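PDB 4KI9: dual specificity protein phosphatase 12 from Homo sapiens, which removes phosphate from phosphotyrosine as well as phosphoserine and phosphothreonine residues of proteins, here seen as its catalytic domain. Local coordinates for residues 26-31 with 48-53. The protein carries 2 engineered substitutions. Sequence-based numbering, arbitrary orientation.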
# COMPACT_ATOMS: atom_id res chain seq x y z
N GLY A 26 -6.92 9.21 -15.54
CA GLY A 26 -5.88 10.22 -15.48
C GLY A 26 -4.80 9.87 -14.49
O GLY A 26 -4.24 10.74 -13.84
N ILE A 27 -4.51 8.58 -14.37
CA ILE A 27 -3.49 8.14 -13.41
C ILE A 27 -2.08 8.41 -13.94
O ILE A 27 -1.74 8.00 -15.05
CB ILE A 27 -3.68 6.67 -13.05
CG1 ILE A 27 -4.92 6.52 -12.17
CG2 ILE A 27 -2.44 6.10 -12.33
CD1 ILE A 27 -5.36 5.12 -12.00
N THR A 28 -1.27 9.14 -13.17
CA THR A 28 0.09 9.45 -13.60
C THR A 28 1.11 9.09 -12.53
O THR A 28 2.28 9.44 -12.65
CB THR A 28 0.27 10.92 -13.99
OG1 THR A 28 -0.07 11.76 -12.87
CG2 THR A 28 -0.61 11.27 -15.20
N ALA A 29 0.66 8.39 -11.50
CA ALA A 29 1.56 7.89 -10.46
C ALA A 29 1.18 6.46 -10.12
O ALA A 29 0.02 6.17 -9.81
CB ALA A 29 1.53 8.78 -9.22
N VAL A 30 2.14 5.54 -10.20
CA VAL A 30 1.83 4.13 -10.00
C VAL A 30 2.79 3.51 -9.00
O VAL A 30 4.01 3.54 -9.20
CB VAL A 30 1.88 3.34 -11.33
CG1 VAL A 30 1.66 1.84 -11.06
CG2 VAL A 30 0.84 3.87 -12.31
N LEU A 31 2.23 2.98 -7.92
CA LEU A 31 3.02 2.27 -6.94
C LEU A 31 2.78 0.79 -7.17
O LEU A 31 1.67 0.30 -6.97
CB LEU A 31 2.62 2.65 -5.51
CG LEU A 31 3.58 2.21 -4.39
CD1 LEU A 31 3.26 3.02 -3.13
CD2 LEU A 31 3.48 0.72 -4.06
N ASP A 48 3.99 12.55 -18.50
CA ASP A 48 5.04 12.21 -17.54
C ASP A 48 4.45 11.26 -16.50
O ASP A 48 3.35 11.50 -16.00
CB ASP A 48 5.53 13.45 -16.79
CG ASP A 48 6.26 14.42 -17.67
OD1 ASP A 48 6.67 14.06 -18.79
OD2 ASP A 48 6.43 15.57 -17.21
N LEU A 49 5.17 10.19 -16.16
CA LEU A 49 4.67 9.19 -15.22
C LEU A 49 5.65 8.97 -14.07
O LEU A 49 6.84 8.74 -14.31
CB LEU A 49 4.49 7.86 -15.95
CG LEU A 49 3.11 7.39 -16.40
CD1 LEU A 49 2.26 8.55 -16.90
CD2 LEU A 49 3.27 6.33 -17.48
N TRP A 50 5.15 9.03 -12.83
CA TRP A 50 5.97 8.73 -11.65
C TRP A 50 5.67 7.31 -11.16
O TRP A 50 4.51 6.90 -11.14
CB TRP A 50 5.65 9.70 -10.51
CG TRP A 50 6.13 11.10 -10.72
CD1 TRP A 50 7.25 11.67 -10.18
CD2 TRP A 50 5.50 12.12 -11.51
NE1 TRP A 50 7.36 12.98 -10.59
CE2 TRP A 50 6.30 13.28 -11.41
CE3 TRP A 50 4.35 12.16 -12.31
CZ2 TRP A 50 5.97 14.46 -12.07
CZ3 TRP A 50 4.02 13.33 -12.95
CH2 TRP A 50 4.84 14.47 -12.84
N ARG A 51 6.70 6.58 -10.74
CA ARG A 51 6.51 5.23 -10.23
C ARG A 51 7.31 5.01 -8.96
O ARG A 51 8.35 5.64 -8.75
CB ARG A 51 6.95 4.19 -11.27
CG ARG A 51 6.07 4.09 -12.53
CD ARG A 51 6.67 3.11 -13.53
NE ARG A 51 5.89 2.96 -14.76
CZ ARG A 51 4.92 2.07 -14.92
NH1 ARG A 51 4.59 1.26 -13.92
NH2 ARG A 51 4.26 1.99 -16.07
N LEU A 52 6.81 4.12 -8.12
CA LEU A 52 7.59 3.57 -7.02
C LEU A 52 7.39 2.06 -7.02
O LEU A 52 6.25 1.56 -6.99
CB LEU A 52 7.13 4.16 -5.67
CG LEU A 52 7.75 3.47 -4.45
CD1 LEU A 52 9.26 3.64 -4.42
CD2 LEU A 52 7.12 3.97 -3.16
N PHE A 53 8.49 1.33 -7.08
CA PHE A 53 8.42 -0.12 -7.00
C PHE A 53 8.85 -0.61 -5.61
O PHE A 53 9.94 -0.29 -5.15
CB PHE A 53 9.29 -0.74 -8.09
CG PHE A 53 9.45 -2.24 -7.97
CD1 PHE A 53 10.70 -2.82 -7.91
CD2 PHE A 53 8.33 -3.05 -7.92
CE1 PHE A 53 10.84 -4.19 -7.78
CE2 PHE A 53 8.46 -4.43 -7.79
CZ PHE A 53 9.72 -5.00 -7.73
O HOH W 1 5.15 1.28 -10.81
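Thr-28 opens the pairing with Trp-50: its carbonyl O takes the Trp-50 N-H at 2.9 Å in a nearly straight bond, the donor tilted 21° from the carbonyl plane. The same O lies 3.4 Å from Trp-50 CE3, at the edge of the indole and in its plane. With CG beside the backbone N and anti to the carbonyl carbon (chi1 -71°), the ring is carried back along the strand toward Thr-28. Ala-29 pairs with Trp-50 in parallel register, its CA 3.2 Å from Trp-50 O in a CA-H...O contact. That carbonyl also receives the Val-30 N-H, this time in the carbonyl plane. Val-30 O in turn accepts hydrogen bonds from Leu-52 N, at 3.1 Å, and from a water, which itself takes one from Arg-51 NH1 and lies in the plane of the guanidinium. Val-30 and Arg-51 run side by side on one face of the sheet, Val-30 CG1 meeting NH1 obliquely. Leu-31 and Leu-52 do likewise on the other face, CD1 of Leu-31 lying 4.0 Å from CD2 of Leu-52. Cutting Leu-31 back to an alanine is likely to leave Leu-52 CD2 without this apolar neighbour and to open a gap toward Ala-71 on helix 68-80. In this dual specificity phosphatase domain, strand 27-34 runs between strand 84-88, which leads to the substrate-binding loop, and strand 50-55, the outermost on that side. Helix 68-80 covers the face bearing Ala-29, Leu-31 and Leu-52, with Phe-74 touching both Ala-29 and Leu-52.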